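Local coordinates for protein post-proline cleaving enzyme (Rickettsia typhi, PDB 4HVT) that probably acts as a serine-type endopeptidase that cuts oligopeptides on the carboxyl side of proline, pairing a beta-propeller with an alpha/beta-hydrolase domain, at residues D154-R159 with G185-P190; L202-N207 with S217-K222; V370-V375 with L390-Q395; A397-S402 with I412-S417. All coordinates share one frame; numbering follows the deposited sequence.

Contact 1 (D154-R159 with G185-P190); sequences DEMFFR and GKFTYP
A short antiparallel pairing, continued by Met-aromatic and CH-pi packing, joins the start of strand 155-162 to strand 185-186 of the beta-propeller and to the type II turn Gly185-Thr188 that begins on it. Met156 N and Gly185 O are 2.9 Å apart in one backbone bond, and Gly185 N returns one to Met156 O. Gly185 O accepts from Thr188 N as well, closing the turn. Phe187 N bonds almost straight (169°) to Asp154 O. Met156 buries the largest area. Its CG stands between the backbone N and the carbonyl carbon (chi1 55°) and the chain bends at chi3, bringing SD over one face of the Tyr189 ring, 3.5 Å from CZ, while CE meets Phe187 CD1 at 3.6 Å. Pro190 CG sits over a face of Phe158, 3.9 Å from the ring centroid. The Asp154 carboxylate lies against the Phe187 ring, CG 3.6 Å from CE2 and the planes 37° apart; a water joins its OD2 to Lys186 NZ, and the carboxylate forms a salt bridge with Arg651 while the ammonium bonds to Ser212 O. Strand 143-150 pairs with strand 155-162 through Phe157 and Arg159, while strand 197-200 packs on Phe158, Thr188 and Pro190.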
loop_
_atom_site.group_PDB
_atom_site.type_symbol
_atom_site.label_atom_id
_atom_site.label_comp_id
_atom_site.label_asym_id
_atom_site.label_seq_id
_atom_site.Cartn_x
_atom_site.Cartn_y
_atom_site.Cartn_z
ATOM N N ASP A 154 11.022 -3.506 -6.841
ATOM C CA ASP A 154 9.768 -4.218 -7.111
ATOM C C ASP A 154 10.099 -5.644 -7.616
ATOM O O ASP A 154 9.371 -6.603 -7.396
ATOM C CB ASP A 154 8.900 -3.503 -8.164
ATOM C CG ASP A 154 8.216 -2.222 -7.666
ATOM O OD1 ASP A 154 8.325 -1.834 -6.474
ATOM O OD2 ASP A 154 7.548 -1.572 -8.508
ATOM N N GLU A 155 11.176 -5.762 -8.360
ATOM C CA GLU A 155 11.684 -7.075 -8.777
ATOM C C GLU A 155 11.961 -7.894 -7.562
ATOM O O GLU A 155 12.584 -7.408 -6.624
ATOM C CB GLU A 155 12.982 -6.911 -9.531
ATOM C CG GLU A 155 12.803 -6.341 -10.932
ATOM C CD GLU A 155 14.096 -6.255 -11.699
ATOM O OE1 GLU A 155 15.055 -5.694 -11.185
ATOM O OE2 GLU A 155 14.133 -6.747 -12.880
ATOM N N MET A 156 11.555 -9.157 -7.608
ATOM C CA MET A 156 11.721 -10.053 -6.470
ATOM C C MET A 156 11.901 -11.516 -6.923
ATOM O O MET A 156 11.753 -11.840 -8.117
ATOM C CB MET A 156 10.566 -9.910 -5.509
ATOM C CG MET A 156 9.187 -10.103 -6.101
ATOM S SD MET A 156 7.866 -9.846 -4.837
ATOM C CE MET A 156 8.110 -8.246 -4.277
ATOM N N PHE A 157 12.274 -12.348 -5.964
ATOM C CA PHE A 157 12.541 -13.776 -6.174
ATOM C C PHE A 157 12.039 -14.490 -4.918
ATOM O O PHE A 157 11.287 -13.906 -4.134
ATOM C CB PHE A 157 14.033 -14.035 -6.443
ATOM C CG PHE A 157 14.930 -13.513 -5.409
ATOM C CD1 PHE A 157 15.242 -12.165 -5.351
ATOM C CD2 PHE A 157 15.464 -14.364 -4.436
ATOM C CE1 PHE A 157 16.066 -11.676 -4.370
ATOM C CE2 PHE A 157 16.317 -13.871 -3.470
ATOM C CZ PHE A 157 16.599 -12.530 -3.438
ATOM N N PHE A 158 12.357 -15.766 -4.773
ATOM C CA PHE A 158 11.925 -16.504 -3.591
ATOM C C PHE A 158 12.875 -17.640 -3.393
ATOM O O PHE A 158 13.621 -17.993 -4.290
ATOM C CB PHE A 158 10.510 -17.051 -3.743
ATOM C CG PHE A 158 10.308 -17.807 -5.038
ATOM C CD1 PHE A 158 10.541 -19.179 -5.085
ATOM C CD2 PHE A 158 9.823 -17.159 -6.117
ATOM C CE1 PHE A 158 10.380 -19.864 -6.287
ATOM C CE2 PHE A 158 9.659 -17.833 -7.322
ATOM C CZ PHE A 158 9.908 -19.201 -7.384
ATOM N N ARG A 159 12.841 -18.238 -2.201
ATOM C CA ARG A 159 13.591 -19.430 -1.919
ATOM C C ARG A 159 12.751 -20.333 -1.043
ATOM O O ARG A 159 12.098 -19.863 -0.086
ATOM C CB ARG A 159 14.874 -19.125 -1.159
ATOM C CG ARG A 159 15.868 -18.299 -1.902
ATOM C CD ARG A 159 17.067 -18.059 -1.003
ATOM N NE ARG A 159 17.805 -19.277 -0.714
ATOM C CZ ARG A 159 18.894 -19.315 0.054
ATOM N NH1 ARG A 159 19.331 -18.212 0.660
ATOM N NH2 ARG A 159 19.520 -20.453 0.254
ATOM N N GLY A 185 11.741 -10.736 -11.089
ATOM C CA GLY A 185 10.623 -10.168 -11.827
ATOM C C GLY A 185 9.791 -9.302 -10.905
ATOM O O GLY A 185 9.681 -9.626 -9.726
ATOM N N LYS A 186 9.229 -8.203 -11.444
ATOM C CA LYS A 186 8.441 -7.302 -10.590
ATOM C C LYS A 186 7.193 -8.006 -10.068
ATOM O O LYS A 186 6.303 -8.414 -10.814
ATOM C CB LYS A 186 8.048 -6.009 -11.290
ATOM C CG LYS A 186 9.208 -5.095 -11.579
ATOM C CD LYS A 186 8.741 -3.683 -11.913
ATOM C CE LYS A 186 7.884 -3.638 -13.153
ATOM N NZ LYS A 186 7.399 -2.239 -13.363
ATOM N N PHE A 187 7.130 -8.121 -8.759
ATOM C CA PHE A 187 6.053 -8.812 -8.037
ATOM C C PHE A 187 5.813 -10.237 -8.578
ATOM O O PHE A 187 4.699 -10.729 -8.648
ATOM C CB PHE A 187 4.793 -7.961 -7.987
ATOM C CG PHE A 187 5.014 -6.626 -7.323
ATOM C CD1 PHE A 187 5.358 -6.558 -5.976
ATOM C CD2 PHE A 187 4.988 -5.470 -8.054
ATOM C CE1 PHE A 187 5.579 -5.343 -5.346
ATOM C CE2 PHE A 187 5.230 -4.263 -7.445
ATOM C CZ PHE A 187 5.537 -4.201 -6.115
ATOM N N THR A 188 6.914 -10.898 -8.856
ATOM C CA THR A 188 6.908 -12.368 -9.058
ATOM C C THR A 188 6.659 -12.985 -7.718
ATOM O O THR A 188 7.455 -12.805 -6.790
ATOM C CB THR A 188 8.234 -12.871 -9.606
ATOM O OG1 THR A 188 8.379 -12.435 -10.976
ATOM C CG2 THR A 188 8.231 -14.397 -9.571
ATOM N N TYR A 189 5.522 -13.659 -7.598
ATOM C CA TYR A 189 5.149 -14.411 -6.421
ATOM C C TYR A 189 4.692 -15.817 -6.811
ATOM O O TYR A 189 3.965 -15.991 -7.832
ATOM C CB TYR A 189 3.960 -13.758 -5.700
ATOM C CG TYR A 189 4.212 -12.476 -4.987
ATOM C CD1 TYR A 189 4.892 -12.435 -3.778
ATOM C CD2 TYR A 189 3.674 -11.306 -5.476
ATOM C CE1 TYR A 189 5.070 -11.203 -3.100
ATOM C CE2 TYR A 189 3.845 -10.098 -4.826
ATOM C CZ TYR A 189 4.528 -10.051 -3.652
ATOM O OH TYR A 189 4.671 -8.813 -3.067
ATOM N N PRO A 190 5.107 -16.825 -6.029
ATOM C CA PRO A 190 4.709 -18.212 -6.372
ATOM C C PRO A 190 3.506 -18.687 -5.581
ATOM O O PRO A 190 3.266 -18.228 -4.445
ATOM C CB PRO A 190 5.928 -19.022 -5.974
ATOM C CG PRO A 190 6.464 -18.259 -4.752
ATOM C CD PRO A 190 6.227 -16.807 -5.089
HETATM O O HOH W 1 6.278 -1.380 -10.954
HETATM O O HOH W 2 8.460 -14.013 -4.635
#

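Contact 2 (L202-N207 with S217-K222); sequences LVLHKN and SLYIWK
Leu202 lays its CD2 methyl over one face of the Tyr219 ring, a CH-pi contact with the carbon 4.2 Å from the ring centroid and 22° off the normal. Tyr219 belongs to a four-stranded antiparallel sheet of the beta-propeller; Leu202 lies in the loop between its strands 197-200 and 217-222. This is side-chain packing, with no direct hydrogen bond between the two segments. Leu202 holds CG anti to its own nitrogen (chi1 170°), which sets the branch above the ring while CB stays lower down, 3.8 Å from Tyr219 CD1. The contact slants across the aromatic face, and the methyl is displaced from the centre toward the rim. Leu204 approaches the far end of the same ring at about a right angle, its CD2 being 3.9 Å from Tyr219 CE2. His205 adds a smaller contact at the phenol end: its CD2 comes to 3.8 Å from Tyr219 OH. That hydroxyl is hydrogen-bonded to Glu208 OE2, and the other carboxylate oxygen of Glu208 receives the backbone N-H groups of Leu204 and His205, so a single acidic side chain ties the loop backbone to the tyrosine lying against it. On the strand side, Tyr219 is joined by backbone bonds to Phe200, and Leu218 pairs with strand 231-235. Near the start of strand 217-222 one water bridges the backbones, accepting from Ser217 N at 2.9 Å and lying 2.8 Å from Leu202 O, to which it can donate.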
loop_
_atom_site.group_PDB
_atom_site.type_symbol
_atom_site.label_atom_id
_atom_site.label_comp_id
_atom_site.label_asym_id
_atom_site.label_seq_id
_atom_site.Cartn_x
_atom_site.Cartn_y
_atom_site.Cartn_z
ATOM N N LEU A 202 6.871 -15.893 -13.770
ATOM C CA LEU A 202 8.292 -15.989 -14.033
ATOM C C LEU A 202 8.726 -15.217 -15.286
ATOM O O LEU A 202 8.170 -15.408 -16.373
ATOM C CB LEU A 202 8.700 -17.473 -14.225
ATOM C CG LEU A 202 10.108 -17.755 -14.739
ATOM C CD1 LEU A 202 11.197 -17.297 -13.830
ATOM C CD2 LEU A 202 10.278 -19.249 -14.963
ATOM N N VAL A 203 9.780 -14.413 -15.167
ATOM C CA VAL A 203 10.425 -13.806 -16.341
ATOM C C VAL A 203 11.607 -14.674 -16.694
ATOM O O VAL A 203 12.701 -14.530 -16.137
ATOM C CB VAL A 203 10.861 -12.360 -16.063
ATOM C CG1 VAL A 203 11.473 -11.716 -17.303
ATOM C CG2 VAL A 203 9.660 -11.542 -15.614
ATOM N N LEU A 204 11.360 -15.669 -17.535
ATOM C CA LEU A 204 12.435 -16.618 -17.877
ATOM C C LEU A 204 13.323 -15.983 -18.942
ATOM O O LEU A 204 14.577 -16.055 -18.878
ATOM C CB LEU A 204 11.848 -17.933 -18.370
ATOM C CG LEU A 204 12.838 -19.037 -18.749
ATOM C CD1 LEU A 204 13.782 -19.322 -17.609
ATOM C CD2 LEU A 204 12.099 -20.284 -19.180
ATOM N N HIS A 205 12.664 -15.404 -19.938
ATOM C CA HIS A 205 13.319 -14.708 -21.046
ATOM C C HIS A 205 13.112 -13.186 -20.873
ATOM O O HIS A 205 12.068 -12.758 -20.465
ATOM C CB HIS A 205 12.752 -15.217 -22.358
ATOM C CG HIS A 205 12.822 -16.714 -22.495
ATOM N ND1 HIS A 205 14.019 -17.384 -22.644
ATOM C CD2 HIS A 205 11.861 -17.674 -22.458
ATOM C CE1 HIS A 205 13.793 -18.683 -22.732
ATOM N NE2 HIS A 205 12.496 -18.886 -22.611
ATOM N N LYS A 206 14.113 -12.391 -21.248
ATOM C CA LYS A 206 14.085 -10.922 -21.156
ATOM C C LYS A 206 12.806 -10.246 -21.661
ATOM O O LYS A 206 12.364 -9.226 -21.094
ATOM C CB LYS A 206 15.264 -10.332 -22.011
ATOM N N ASN A 207 12.262 -10.772 -22.732
ATOM C CA ASN A 207 11.104 -10.184 -23.389
ATOM C C ASN A 207 9.737 -10.549 -22.783
ATOM O O ASN A 207 8.714 -10.068 -23.278
ATOM C CB ASN A 207 11.101 -10.472 -24.888
ATOM C CG ASN A 207 10.763 -11.908 -25.221
ATOM O OD1 ASN A 207 10.975 -12.814 -24.424
ATOM N ND2 ASN A 207 10.240 -12.126 -26.419
ATOM N N SER A 217 3.951 -13.639 -18.257
ATOM C CA SER A 217 3.714 -15.100 -18.405
ATOM C C SER A 217 3.551 -15.812 -17.105
ATOM O O SER A 217 4.072 -15.333 -16.102
ATOM C CB SER A 217 4.867 -15.728 -19.175
ATOM O OG SER A 217 5.012 -15.122 -20.444
ATOM N N LEU A 218 2.873 -16.960 -17.120
ATOM C CA LEU A 218 2.820 -17.872 -15.997
ATOM C C LEU A 218 3.430 -19.163 -16.421
ATOM O O LEU A 218 3.165 -19.627 -17.550
ATOM C CB LEU A 218 1.353 -18.126 -15.612
ATOM C CG LEU A 218 0.580 -16.919 -15.027
ATOM C CD1 LEU A 218 -0.896 -17.259 -14.758
ATOM C CD2 LEU A 218 1.258 -16.418 -13.766
ATOM N N TYR A 219 4.248 -19.714 -15.550
ATOM C CA TYR A 219 4.915 -21.011 -15.701
ATOM C C TYR A 219 4.542 -21.939 -14.543
ATOM O O TYR A 219 4.349 -21.507 -13.372
ATOM C CB TYR A 219 6.420 -20.847 -15.697
ATOM C CG TYR A 219 7.040 -20.309 -16.985
ATOM C CD1 TYR A 219 7.038 -18.920 -17.315
ATOM C CD2 TYR A 219 7.634 -21.159 -17.878
ATOM C CE1 TYR A 219 7.611 -18.462 -18.469
ATOM C CE2 TYR A 219 8.224 -20.684 -19.077
ATOM C CZ TYR A 219 8.217 -19.367 -19.374
ATOM O OH TYR A 219 8.829 -18.968 -20.576
ATOM N N ILE A 220 4.455 -23.227 -14.877
ATOM C CA ILE A 220 4.314 -24.285 -13.870
ATOM C C ILE A 220 5.649 -25.045 -13.808
ATOM O O ILE A 220 6.271 -25.352 -14.841
ATOM C CB ILE A 220 3.083 -25.192 -14.179
ATOM C CG1 ILE A 220 2.800 -26.184 -13.081
ATOM C CG2 ILE A 220 3.251 -25.893 -15.500
ATOM C CD1 ILE A 220 1.407 -26.849 -13.194
ATOM N N TRP A 221 6.085 -25.385 -12.594
ATOM C CA TRP A 221 7.435 -25.895 -12.374
ATOM C C TRP A 221 7.402 -27.021 -11.360
ATOM O O TRP A 221 6.838 -26.862 -10.239
ATOM C CB TRP A 221 8.345 -24.759 -11.917
ATOM C CG TRP A 221 9.819 -25.059 -11.935
ATOM C CD1 TRP A 221 10.475 -25.997 -12.689
ATOM C CD2 TRP A 221 10.831 -24.325 -11.236
ATOM N NE1 TRP A 221 11.810 -25.958 -12.420
ATOM C CE2 TRP A 221 12.057 -24.935 -11.527
ATOM C CE3 TRP A 221 10.805 -23.242 -10.365
ATOM C CZ2 TRP A 221 13.278 -24.458 -11.024
ATOM C CZ3 TRP A 221 12.020 -22.807 -9.805
ATOM C CH2 TRP A 221 13.229 -23.430 -10.147
ATOM N N LYS A 222 8.002 -28.145 -11.742
ATOM C CA LYS A 222 8.061 -29.393 -10.996
ATOM C C LYS A 222 9.375 -29.543 -10.274
ATOM O O LYS A 222 10.461 -29.204 -10.786
ATOM C CB LYS A 222 7.881 -30.603 -11.954
ATOM C CG LYS A 222 6.551 -30.670 -12.684
ATOM C CD LYS A 222 6.596 -31.716 -13.824
ATOM C CE LYS A 222 6.814 -33.130 -13.365
ATOM N NZ LYS A 222 5.637 -33.481 -12.546
HETATM O O HOH W 3 6.740 -13.281 -17.507
#

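Contact 3 (V370-V375 with L390-Q395); sequences VVAKVV and LKLPYQ
This contact lies at the edge of a curled antiparallel sheet of the beta-propeller, where the chain leaves short strand 388-390 and drifts away from strand 371-380. One direct backbone bond crosses between the segments: Leu390 N donates to Val374 O at 2.9 Å and 168°. The next link is made by water, which accepts from Val374 N and donates to Leu390 O, so solvent stands between the backbones as they begin to part. Val374 and Leu390 lie side by side and point the same way, with Val374 CG1 4.0 Å from Leu390 CD2. Leu392 approaches Val374 at about a right angle. Its CG is anti to the carbonyl carbon (chi1 -59°), and the CD1 methyl carries its contact, lying 4.1 Å from Val374 CG2 and 4.0 Å from Ala372 CB. Phe399 of strand 398-402, in the neighbouring sheet, packs on Ala372, Val374 and Leu392 and so builds this edge into the apolar packing between sheets; within the sheet, Phe363 of strand 362-368 meets Val374 and Leu390. The nearest approach of Leu392 is to the backbone, its CD1 standing 3.5 Å from Ala372 O.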
loop_
_atom_site.group_PDB
_atom_site.type_symbol
_atom_site.label_atom_id
_atom_site.label_comp_id
_atom_site.label_asym_id
_atom_site.label_seq_id
_atom_site.Cartn_x
_atom_site.Cartn_y
_atom_site.Cartn_z
ATOM N N VAL A 370 -16.345 6.738 6.859
ATOM C CA VAL A 370 -14.914 6.513 7.186
ATOM C C VAL A 370 -14.718 6.099 8.632
ATOM O O VAL A 370 -13.673 6.336 9.200
ATOM C CB VAL A 370 -14.021 7.736 6.821
ATOM C CG1 VAL A 370 -12.620 7.268 6.498
ATOM C CG2 VAL A 370 -14.580 8.493 5.643
ATOM N N VAL A 371 -15.731 5.430 9.189
ATOM C CA VAL A 371 -15.650 4.760 10.485
ATOM C C VAL A 371 -15.865 3.234 10.257
ATOM O O VAL A 371 -16.843 2.814 9.626
ATOM C CB VAL A 371 -16.737 5.241 11.455
ATOM C CG1 VAL A 371 -16.546 4.544 12.791
ATOM C CG2 VAL A 371 -16.666 6.748 11.619
ATOM N N ALA A 372 -14.952 2.427 10.755
ATOM C CA ALA A 372 -15.035 0.979 10.527
ATOM C C ALA A 372 -16.271 0.334 11.184
ATOM O O ALA A 372 -16.655 0.684 12.321
ATOM C CB ALA A 372 -13.783 0.254 11.006
ATOM N N LYS A 373 -16.855 -0.576 10.426
ATOM C CA LYS A 373 -18.008 -1.385 10.863
ATOM C C LYS A 373 -17.749 -2.800 10.411
ATOM O O LYS A 373 -17.293 -3.021 9.280
ATOM C CB LYS A 373 -19.286 -0.870 10.216
ATOM C CG LYS A 373 -19.580 0.607 10.504
ATOM C CD LYS A 373 -19.884 0.898 11.989
ATOM C CE LYS A 373 -19.882 2.394 12.280
ATOM N NZ LYS A 373 -20.217 2.770 13.685
ATOM N N VAL A 374 -18.105 -3.758 11.259
ATOM C CA VAL A 374 -17.866 -5.160 10.978
ATOM C C VAL A 374 -19.072 -6.031 11.368
ATOM O O VAL A 374 -19.688 -5.844 12.405
ATOM C CB VAL A 374 -16.624 -5.647 11.782
ATOM C CG1 VAL A 374 -16.289 -7.108 11.510
ATOM C CG2 VAL A 374 -15.412 -4.812 11.459
ATOM N N VAL A 375 -19.358 -7.018 10.538
ATOM C CA VAL A 375 -20.326 -8.070 10.827
ATOM C C VAL A 375 -19.681 -9.413 10.465
ATOM O O VAL A 375 -18.726 -9.481 9.735
ATOM C CB VAL A 375 -21.651 -7.974 10.003
ATOM C CG1 VAL A 375 -22.400 -6.700 10.301
ATOM C CG2 VAL A 375 -21.419 -8.146 8.504
ATOM N N LEU A 390 -20.353 -7.013 14.964
ATOM C CA LEU A 390 -19.227 -7.079 15.888
ATOM C C LEU A 390 -18.939 -5.658 16.383
ATOM O O LEU A 390 -18.426 -4.829 15.613
ATOM C CB LEU A 390 -18.020 -7.680 15.204
ATOM C CG LEU A 390 -16.771 -7.899 16.064
ATOM C CD1 LEU A 390 -17.052 -8.863 17.208
ATOM C CD2 LEU A 390 -15.635 -8.389 15.210
ATOM N N LYS A 391 -19.304 -5.380 17.633
ATOM C CA LYS A 391 -19.252 -4.009 18.164
ATOM C C LYS A 391 -17.780 -3.644 18.370
ATOM O O LYS A 391 -17.007 -4.451 18.900
ATOM C CB LYS A 391 -20.054 -3.962 19.499
ATOM N N LEU A 392 -17.359 -2.518 17.840
ATOM C CA LEU A 392 -15.972 -2.072 17.980
ATOM C C LEU A 392 -15.843 -1.031 19.111
ATOM O O LEU A 392 -16.347 0.044 18.952
ATOM C CB LEU A 392 -15.529 -1.467 16.657
ATOM C CG LEU A 392 -15.607 -2.441 15.462
ATOM C CD1 LEU A 392 -15.043 -1.846 14.202
ATOM C CD2 LEU A 392 -14.950 -3.787 15.736
ATOM N N PRO A 393 -15.140 -1.347 20.200
ATOM C CA PRO A 393 -15.179 -0.419 21.334
ATOM C C PRO A 393 -14.172 0.700 21.287
ATOM O O PRO A 393 -13.545 1.032 22.315
ATOM C CB PRO A 393 -14.893 -1.340 22.524
ATOM C CG PRO A 393 -13.916 -2.314 21.984
ATOM C CD PRO A 393 -14.328 -2.533 20.524
ATOM N N TYR A 394 -14.042 1.322 20.115
ATOM C CA TYR A 394 -13.337 2.589 19.960
ATOM C C TYR A 394 -14.272 3.618 19.232
ATOM O O TYR A 394 -15.055 3.240 18.325
ATOM C CB TYR A 394 -12.095 2.341 19.090
ATOM C CG TYR A 394 -10.806 1.787 19.700
ATOM C CD1 TYR A 394 -10.738 0.504 20.241
ATOM C CD2 TYR A 394 -9.612 2.500 19.581
ATOM C CE1 TYR A 394 -9.532 -0.015 20.739
ATOM C CE2 TYR A 394 -8.411 2.005 20.105
ATOM C CZ TYR A 394 -8.374 0.739 20.659
ATOM O OH TYR A 394 -7.166 0.240 21.152
ATOM N N GLN A 395 -14.203 4.903 19.582
ATOM C CA GLN A 395 -14.761 5.951 18.708
ATOM C C GLN A 395 -13.912 6.091 17.444
ATOM O O GLN A 395 -12.703 5.906 17.493
ATOM C CB GLN A 395 -14.797 7.324 19.401
ATOM C CG GLN A 395 -15.753 7.394 20.584
ATOM C CD GLN A 395 -17.213 7.355 20.156
ATOM O OE1 GLN A 395 -17.996 6.520 20.629
ATOM N NE2 GLN A 395 -17.581 8.244 19.236
HETATM O O HOH W 4 -19.240 -2.958 13.808
#

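Contact 4 (A397-S402 with I412-S417); sequences AIFGMS and ITIENS. With EDO (1,2-ethanediol), chain G.
Strand 398-402 and residues 412-415 of strand 410-415 run antiparallel, their axes 4.5 Å apart at closest approach and their directions 165° apart, with Ile398 facing Glu415 and Gly400 facing Thr413 as hydrogen-bonded pairs. Each pair has both backbone bonds; the shortest joins Thr413 N to Gly400 O at 2.7 Å. The apolar face carries Phe399, Met401, Ile412 and Ile414. Phe399 holds CG anti to its nitrogen (chi1 -179°), which carries the ring obliquely across Ile412, where CE1 is 3.5 Å from Ile412 CG2. Met401 lies alongside Ile412, and its CE comes to 3.9 Å from Ile412 CD1. Strands 398-402 and 410-415 form a beta hairpin and are the first two of a four-stranded antiparallel sheet in the beta-propeller; strand 422-426 continues it beyond Ile412 and Ile414. The other face is more polar. One water lies within hydrogen-bonding distance of Ile398 O, Thr413 OG1 and Glu415 OE2, the last 2.7 Å away. Glu415 lays its CG against Ile398 CB at 3.8 Å, and its two carboxylate oxygens have different partners: OE1 takes a hydrogen bond from Phe496 N, while OE2 accepts one from O2 of 1,2-ethanediol, probably carried over from crystallisation, at 2.5 Å.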
loop_
_atom_site.group_PDB
_atom_site.type_symbol
_atom_site.label_atom_id
_atom_site.label_comp_id
_atom_site.label_asym_id
_atom_site.label_seq_id
_atom_site.Cartn_x
_atom_site.Cartn_y
_atom_site.Cartn_z
ATOM N N ALA A 397 -13.433 4.169 15.042
ATOM C CA ALA A 397 -12.720 2.898 14.960
ATOM C C ALA A 397 -12.154 2.613 13.562
ATOM O O ALA A 397 -12.758 2.961 12.547
ATOM C CB ALA A 397 -13.643 1.767 15.351
ATOM N N ILE A 398 -10.942 2.054 13.554
ATOM C CA ILE A 398 -10.302 1.510 12.386
ATOM C C ILE A 398 -9.941 0.073 12.736
ATOM O O ILE A 398 -9.314 -0.165 13.776
ATOM C CB ILE A 398 -9.004 2.314 12.093
ATOM C CG1 ILE A 398 -9.337 3.788 11.925
ATOM C CG2 ILE A 398 -8.218 1.710 10.943
ATOM C CD1 ILE A 398 -10.179 4.118 10.723
ATOM N N PHE A 399 -10.341 -0.843 11.858
ATOM C CA PHE A 399 -10.334 -2.292 12.023
ATOM C C PHE A 399 -9.391 -2.983 11.066
ATOM O O PHE A 399 -9.338 -2.669 9.882
ATOM C CB PHE A 399 -11.746 -2.820 11.818
ATOM C CG PHE A 399 -11.908 -4.309 11.990
ATOM C CD1 PHE A 399 -12.203 -4.852 13.223
ATOM C CD2 PHE A 399 -11.858 -5.152 10.878
ATOM C CE1 PHE A 399 -12.392 -6.245 13.373
ATOM C CE2 PHE A 399 -12.071 -6.509 10.998
ATOM C CZ PHE A 399 -12.323 -7.072 12.250
ATOM N N GLY A 400 -8.663 -3.971 11.587
ATOM C CA GLY A 400 -7.866 -4.835 10.768
ATOM C C GLY A 400 -7.834 -6.217 11.337
ATOM O O GLY A 400 -8.183 -6.435 12.534
ATOM N N MET A 401 -7.448 -7.170 10.495
ATOM C CA MET A 401 -7.333 -8.541 11.015
ATOM C C MET A 401 -6.496 -9.435 10.100
ATOM O O MET A 401 -6.318 -9.122 8.946
ATOM C CB MET A 401 -8.704 -9.171 11.268
ATOM C CG MET A 401 -9.491 -9.545 10.007
ATOM S SD MET A 401 -11.145 -10.169 10.404
ATOM C CE MET A 401 -10.911 -11.778 10.956
ATOM N N SER A 402 -6.023 -10.535 10.694
ATOM C CA SER A 402 -5.358 -11.621 9.947
ATOM C C SER A 402 -6.116 -12.902 10.281
ATOM O O SER A 402 -6.485 -13.133 11.426
ATOM C CB SER A 402 -3.890 -11.770 10.340
ATOM O OG SER A 402 -3.655 -12.032 11.704
ATOM N N ILE A 412 -7.257 -9.735 15.642
ATOM C CA ILE A 412 -7.998 -8.536 15.225
ATOM C C ILE A 412 -7.248 -7.341 15.804
ATOM O O ILE A 412 -6.812 -7.418 16.954
ATOM C CB ILE A 412 -9.464 -8.585 15.756
ATOM C CG1 ILE A 412 -10.425 -9.394 14.810
ATOM C CG2 ILE A 412 -10.066 -7.207 15.856
ATOM C CD1 ILE A 412 -9.973 -10.748 14.551
ATOM N N THR A 413 -7.130 -6.257 15.037
ATOM C CA THR A 413 -6.723 -4.989 15.634
ATOM C C THR A 413 -7.870 -3.987 15.596
ATOM O O THR A 413 -8.612 -3.929 14.590
ATOM C CB THR A 413 -5.464 -4.403 14.992
ATOM O OG1 THR A 413 -5.661 -4.189 13.575
ATOM C CG2 THR A 413 -4.337 -5.339 15.207
ATOM N N ILE A 414 -7.993 -3.155 16.635
ATOM C CA ILE A 414 -8.897 -2.004 16.618
ATOM C C ILE A 414 -8.080 -0.834 17.186
ATOM O O ILE A 414 -7.308 -0.998 18.166
ATOM C CB ILE A 414 -10.209 -2.182 17.409
ATOM C CG1 ILE A 414 -10.903 -3.517 17.118
ATOM C CG2 ILE A 414 -11.199 -1.080 17.115
ATOM C CD1 ILE A 414 -12.045 -3.893 18.013
ATOM N N GLU A 415 -8.254 0.322 16.574
ATOM C CA GLU A 415 -7.511 1.533 16.924
ATOM C C GLU A 415 -8.302 2.751 16.468
ATOM O O GLU A 415 -9.350 2.636 15.787
ATOM C CB GLU A 415 -6.163 1.569 16.198
ATOM C CG GLU A 415 -6.265 1.789 14.679
ATOM C CD GLU A 415 -4.996 1.367 14.010
ATOM O OE1 GLU A 415 -4.136 2.216 13.689
ATOM O OE2 GLU A 415 -4.804 0.132 13.813
ATOM N N ASN A 416 -7.785 3.937 16.841
ATOM C CA ASN A 416 -8.205 5.153 16.175
ATOM C C ASN A 416 -7.017 6.089 16.136
ATOM O O ASN A 416 -5.929 5.748 16.518
ATOM C CB ASN A 416 -9.514 5.757 16.781
ATOM C CG ASN A 416 -9.314 6.491 18.098
ATOM O OD1 ASN A 416 -8.219 6.968 18.369
ATOM N ND2 ASN A 416 -10.390 6.614 18.922
ATOM N N SER A 417 -7.175 7.249 15.543
ATOM C CA SER A 417 -6.002 8.068 15.272
ATOM C C SER A 417 -5.227 8.451 16.538
ATOM O O SER A 417 -4.035 8.733 16.441
ATOM C CB SER A 417 -6.419 9.310 14.500
ATOM O OG SER A 417 -5.302 10.094 14.081
HETATM C C1 EDO G . -1.486 -2.837 12.899
HETATM O O1 EDO G . -1.414 -2.847 11.478
HETATM C C2 EDO G . -2.183 -1.594 13.418
HETATM O O2 EDO G . -3.061 -1.082 12.429
HETATM O O HOH W 5 -6.784 -1.589 13.307
#

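Overall arrangement
The four contacts follow one another along the chain, all within the beta-propeller, and form two touching pairs. Contacts 1 and 2, centres 11 Å apart, meet where Gly185 CA packs 4.1 Å from Val203 CG2. Contacts 3 and 4 are closer, with centres 8 Å apart, and are probably joined by backbone bonding of Ala372 N to Ala397 O at 2.9 Å and by Asn416 ND2 to Gln395 O. Between the pairs, contacts 1 and 4 come nearest, centres 29 Å and nearest atoms about 16 Å apart; contacts 2 and 3 are farthest, 44 Å between centres. Asp154 of contact 1 lies near, without touching, the probable catalytic triad Ser566, His682 and Asp649, whereas the ethanediol sits at contact 4.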